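Local coordinates for protein putative NAD dependent dehydrogenase (Micromonospora echinospora, PDB 6NOR) that binds NAD and probably acts as an NAD-dependent oxidoreductase in the biosynthesis of the antibiotic gentamicin, at residues Val27-Gly32 with Val49-Val54. Sequence-based numbering, arbitrary orientation.
With NAD (nicotinamide-adenine-dinucleotide), chain G.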
ATOM      1  N   VAL A  27     -38.101 -20.573  -7.097  1.00 18.24           N
ATOM      2  CA  VAL A  27     -37.636 -19.793  -5.961  1.00 21.94           C
ATOM      3  C   VAL A  27     -38.603 -18.666  -5.617  1.00 23.28           C
ATOM      4  O   VAL A  27     -39.162 -18.034  -6.511  1.00 21.85           O
ATOM      5  CB  VAL A  27     -36.257 -19.204  -6.261  1.00 21.19           C
ATOM      6  CG1 VAL A  27     -35.723 -18.415  -5.069  1.00 23.88           C
ATOM      7  CG2 VAL A  27     -35.298 -20.312  -6.642  1.00 20.44           C
ATOM      8  N   ALA A  28     -38.822 -18.435  -4.328  1.00 18.19           N
ATOM      9  CA  ALA A  28     -39.465 -17.197  -3.882  1.00 19.55           C
ATOM     10  C   ALA A  28     -38.479 -16.336  -3.100  1.00 20.53           C
ATOM     11  O   ALA A  28     -37.666 -16.839  -2.336  1.00 24.04           O
ATOM     12  CB  ALA A  28     -40.685 -17.489  -3.037  1.00 18.29           C
ATOM     13  N   VAL A  29     -38.558 -15.033  -3.302  1.00 21.94           N
ATOM     14  CA  VAL A  29     -37.747 -14.096  -2.552  1.00 20.92           C
ATOM     15  C   VAL A  29     -38.667 -13.268  -1.677  1.00 20.74           C
ATOM     16  O   VAL A  29     -39.609 -12.680  -2.167  1.00 22.41           O
ATOM     17  CB  VAL A  29     -36.919 -13.185  -3.477  1.00 22.52           C
ATOM     18  CG1 VAL A  29     -36.263 -12.064  -2.692  1.00 17.91           C
ATOM     19  CG2 VAL A  29     -35.869 -13.992  -4.199  1.00 23.70           C
ATOM     20  N   VAL A  30     -38.395 -13.252  -0.378  1.00 21.54           N
ATOM     21  CA  VAL A  30     -39.217 -12.533   0.578  1.00 18.10           C
ATOM     22  C   VAL A  30     -38.426 -11.346   1.076  1.00 20.92           C
ATOM     23  O   VAL A  30     -37.363 -11.505   1.663  1.00 24.47           O
ATOM     24  CB  VAL A  30     -39.619 -13.403   1.769  1.00 18.14           C
ATOM     25  CG1 VAL A  30     -40.614 -12.652   2.671  1.00 18.20           C
ATOM     26  CG2 VAL A  30     -40.182 -14.745   1.298  1.00 18.19           C
ATOM     27  N   GLY A  31     -38.950 -10.153   0.851  1.00 18.08           N
ATOM     28  CA  GLY A  31     -38.191  -8.951   1.099  1.00 19.20           C
ATOM     29  C   GLY A  31     -37.521  -8.545  -0.191  1.00 23.04           C
ATOM     30  O   GLY A  31     -36.504  -9.117  -0.561  1.00 28.25           O
ATOM     31  N   GLY A  32     -38.098  -7.575  -0.888  1.00 25.33           N
ATOM     32  CA  GLY A  32     -37.565  -7.131  -2.165  1.00 25.97           C
ATOM     33  C   GLY A  32     -36.746  -5.865  -2.026  1.00 28.21           C
ATOM     34  O   GLY A  32     -36.728  -4.998  -2.906  1.00 34.50           O
ATOM     35  N   VAL A  49     -32.192 -21.907 -11.921  1.00 23.12           N
ATOM     36  CA  VAL A  49     -33.139 -21.222 -11.052  1.00 29.05           C
ATOM     37  C   VAL A  49     -34.288 -20.542 -11.776  1.00 28.77           C
ATOM     38  O   VAL A  49     -34.101 -19.809 -12.740  1.00 29.44           O
ATOM     39  CB  VAL A  49     -32.408 -20.173 -10.178  1.00 30.05           C
ATOM     40  CG1 VAL A  49     -33.375 -19.124  -9.635  1.00 24.44           C
ATOM     41  CG2 VAL A  49     -31.708 -20.869  -9.046  1.00 21.30           C
ATOM     42  N   ASP A  50     -35.489 -20.802 -11.286  1.00 29.05           N
ATOM     43  CA  ASP A  50     -36.684 -20.125 -11.756  1.00 34.21           C
ATOM     44  C   ASP A  50     -37.254 -19.229 -10.652  1.00 27.39           C
ATOM     45  O   ASP A  50     -37.856 -19.720  -9.707  1.00 23.10           O
ATOM     46  CB  ASP A  50     -37.717 -21.160 -12.210  1.00 45.50           C
ATOM     47  CG  ASP A  50     -38.979 -20.532 -12.757  1.00 58.43           C
ATOM     48  OD1 ASP A  50     -38.934 -19.345 -13.146  1.00 65.44           O
ATOM     49  OD2 ASP A  50     -40.019 -21.226 -12.794  1.00 62.10           O
ATOM     50  N   LEU A  51     -37.032 -17.920 -10.760  1.00 25.74           N
ATOM     51  CA  LEU A  51     -37.571 -16.954  -9.795  1.00 25.33           C
ATOM     52  C   LEU A  51     -39.041 -16.743 -10.058  1.00 23.94           C
ATOM     53  O   LEU A  51     -39.418 -16.059 -10.998  1.00 28.07           O
ATOM     54  CB  LEU A  51     -36.830 -15.607  -9.855  1.00 18.03           C
ATOM     55  CG  LEU A  51     -37.399 -14.547  -8.891  1.00 23.17           C
ATOM     56  CD1 LEU A  51     -37.324 -14.998  -7.441  1.00 20.19           C
ATOM     57  CD2 LEU A  51     -36.752 -13.185  -9.049  1.00 22.67           C
ATOM     58  N   ARG A  52     -39.878 -17.330  -9.218  1.00 24.15           N
ATOM     59  CA  ARG A  52     -41.320 -17.299  -9.447  1.00 21.42           C
ATOM     60  C   ARG A  52     -42.029 -16.175  -8.701  1.00 26.01           C
ATOM     61  O   ARG A  52     -42.949 -15.550  -9.232  1.00 28.63           O
ATOM     62  CB  ARG A  52     -41.918 -18.645  -9.069  1.00 24.91           C
ATOM     63  CG  ARG A  52     -41.282 -19.773  -9.851  1.00 28.54           C
ATOM     64  CD  ARG A  52     -41.969 -21.094  -9.582  1.00 36.09           C
ATOM     65  NE  ARG A  52     -43.397 -21.061  -9.885  1.00 39.70           N
ATOM     66  CZ  ARG A  52     -43.914 -21.309 -11.084  1.00 40.56           C
ATOM     67  NH1 ARG A  52     -43.115 -21.606 -12.098  1.00 44.97           N
ATOM     68  NH2 ARG A  52     -45.229 -21.252 -11.269  1.00 40.24           N
ATOM     69  N   TRP A  53     -41.580 -15.895  -7.483  1.00 24.60           N
ATOM     70  CA  TRP A  53     -42.262 -14.919  -6.646  1.00 20.15           C
ATOM     71  C   TRP A  53     -41.300 -13.970  -5.948  1.00 18.81           C
ATOM     72  O   TRP A  53     -40.236 -14.377  -5.500  1.00 22.24           O
ATOM     73  CB  TRP A  53     -43.112 -15.630  -5.594  1.00 18.46           C
ATOM     74  CG  TRP A  53     -44.270 -16.424  -6.117  1.00 20.22           C
ATOM     75  CD1 TRP A  53     -44.261 -17.732  -6.464  1.00 21.05           C
ATOM     76  CD2 TRP A  53     -45.613 -15.961  -6.326  1.00 18.69           C
ATOM     77  NE1 TRP A  53     -45.508 -18.121  -6.883  1.00 23.75           N
ATOM     78  CE2 TRP A  53     -46.356 -17.048  -6.812  1.00 20.43           C
ATOM     79  CE3 TRP A  53     -46.252 -14.728  -6.161  1.00 18.71           C
ATOM     80  CZ2 TRP A  53     -47.717 -16.953  -7.125  1.00 21.97           C
ATOM     81  CZ3 TRP A  53     -47.611 -14.631  -6.465  1.00 20.58           C
ATOM     82  CH2 TRP A  53     -48.324 -15.739  -6.941  1.00 20.43           C
ATOM     83  N   VAL A  54     -41.698 -12.705  -5.896  1.00 18.28           N
ATOM     84  CA  VAL A  54     -41.207 -11.726  -4.955  1.00 18.23           C
ATOM     85  C   VAL A  54     -42.334 -11.458  -3.961  1.00 22.85           C
ATOM     86  O   VAL A  54     -43.442 -11.106  -4.360  1.00 26.82           O
ATOM     87  CB  VAL A  54     -40.791 -10.414  -5.645  1.00 19.50           C
ATOM     88  CG1 VAL A  54     -40.335  -9.399  -4.628  1.00 18.14           C
ATOM     89  CG2 VAL A  54     -39.685 -10.662  -6.623  1.00 22.62           C
TER
HETATM   90  PA  NAD G 401     -34.234  -3.379   3.315  1.00 22.83           P
HETATM   91  O1A NAD G 401     -34.889  -2.383   4.303  1.00 25.09           O
HETATM   92  O2A NAD G 401     -33.533  -2.724   2.186  1.00 19.78           O
HETATM   93  O5B NAD G 401     -35.342  -4.323   2.729  1.00 20.72           O
HETATM   94  C5B NAD G 401     -36.238  -4.958   3.623  1.00 20.65           C
HETATM   95  C4B NAD G 401     -37.448  -5.402   2.759  1.00 23.14           C
HETATM   96  O4B NAD G 401     -38.203  -6.242   3.406  1.00 26.85           O
HETATM   97  C3B NAD G 401     -38.316  -4.197   2.475  1.00 26.04           C
HETATM   98  O3B NAD G 401     -38.607  -4.190   1.142  1.00 28.71           O
HETATM   99  C2B NAD G 401     -39.594  -4.439   3.323  1.00 23.04           C
HETATM  100  O2B NAD G 401     -40.740  -3.822   2.632  1.00 24.52           O
HETATM  101  C1B NAD G 401     -39.696  -5.706   3.287  1.00 22.62           C
HETATM  102  N9A NAD G 401     -40.410  -6.266   4.419  1.00 20.72           N
HETATM  103  C8A NAD G 401     -40.477  -5.849   5.699  1.00 18.23           C
HETATM  104  N7A NAD G 401     -41.235  -6.740   6.384  1.00 21.37           N
HETATM  105  C5A NAD G 401     -41.632  -7.690   5.536  1.00 18.28           C
HETATM  106  C6A NAD G 401     -42.411  -8.797   5.698  1.00 19.03           C
HETATM  107  N6A NAD G 401     -43.011  -9.233   6.858  1.00 18.45           N
HETATM  108  N1A NAD G 401     -42.645  -9.604   4.673  1.00 18.93           N
HETATM  109  C2A NAD G 401     -42.133  -9.320   3.450  1.00 18.29           C
HETATM  110  N3A NAD G 401     -41.367  -8.214   3.287  1.00 22.33           N
HETATM  111  C4A NAD G 401     -41.112  -7.406   4.323  1.00 19.76           C
HETATM  112  O3  NAD G 401     -33.253  -4.254   4.140  1.00 34.85           O
HETATM  113  PN  NAD G 401     -32.036  -5.133   3.606  1.00 17.82           P
HETATM  114  O1N NAD G 401     -32.288  -5.806   2.297  1.00 17.80           O
HETATM  115  O2N NAD G 401     -30.781  -4.279   3.547  1.00 20.96           O
HETATM  116  O5D NAD G 401     -31.827  -6.253   4.694  1.00 19.87           O
HETATM  117  C5D NAD G 401     -32.664  -7.393   4.734  1.00 17.83           C
HETATM  118  C4D NAD G 401     -31.908  -8.552   5.414  1.00 17.80           C
HETATM  119  O4D NAD G 401     -30.784  -8.832   4.818  1.00 18.71           O
HETATM  120  C3D NAD G 401     -31.508  -8.156   6.867  1.00 21.73           C
HETATM  121  O3D NAD G 401     -31.677  -9.196   7.648  1.00 20.39           O
HETATM  122  C2D NAD G 401     -30.027  -7.737   6.742  1.00 19.41           C
HETATM  123  O2D NAD G 401     -29.346  -7.926   8.054  1.00 21.38           O
HETATM  124  C1D NAD G 401     -29.562  -8.537   5.824  1.00 19.37           C
HETATM  125  N1N NAD G 401     -28.468  -7.966   5.098  1.00 23.31           N
HETATM  126  C2N NAD G 401     -27.393  -8.784   4.767  1.00 22.28           C
HETATM  127  C3N NAD G 401     -26.298  -8.283   4.060  1.00 22.81           C
HETATM  128  C7N NAD G 401     -25.141  -9.249   3.754  1.00 26.56           C
HETATM  129  O7N NAD G 401     -24.161  -8.855   3.239  1.00 31.44           O
HETATM  130  N7N NAD G 401     -25.258 -10.615   4.130  1.00 26.81           N
HETATM  131  C4N NAD G 401     -26.240  -6.962   3.676  1.00 18.04           C
HETATM  132  C5N NAD G 401     -27.320  -6.137   3.996  1.00 22.35           C
HETATM  133  C6N NAD G 401     -28.435  -6.647   4.713  1.00 24.26           C
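Leu51 leans forward, toward the C-terminal ends of the strands, with one methyl: CD1 lies 3.7 Å from Val29 CG2 and equally near the carbonyl O of Val27. Its CG stands anti to the backbone N (chi1 178°), and chi2 of 60° turns CD1 toward strand 27-30. Val27 points to the same face, and its CG2, beside the backbone N, meets Val49 CG1 obliquely at 3.8 Å. Val54 continues this apolar face, which helix 59-69 covers with Leu65, Ala66 and Phe69. On the reverse face Ala28 CB sits 4.0 Å from Trp53 CB, while the indole extends to helix 77-81 and its NE1 hydrogen-bonds Asp83 OD2, which also forms a salt bridge with Arg52 NE. Arg52, bent at chi3, curls back to Asp50 in a salt bridge, NH1 meeting OD2 on its syn side, a little out of the carboxylate plane, at 3.2 Å.

The strands run parallel, and a beta bulge at Arg52 shifts the register by one between Val27 and Ala28. Val27 N donates to Asp50 O, and Val27 O receives two amides, Arg52 N at 2.9 Å in the carbonyl plane and, weakly, Trp53 N; Val29 N bonds Trp53 O at 2.8 Å. Val30 CG1 touches the adenine at NAD C2A (3.7 Å), Gly31 passes close to the adenosine ribose, and Gly32 N bonds Asp56, itself an NAD ligand. These are the first two strands of a Rossmann fold, joined by helix 34-44 in a beta-alpha-beta crossover whose first turn has the glycine-rich GxGxxG pattern.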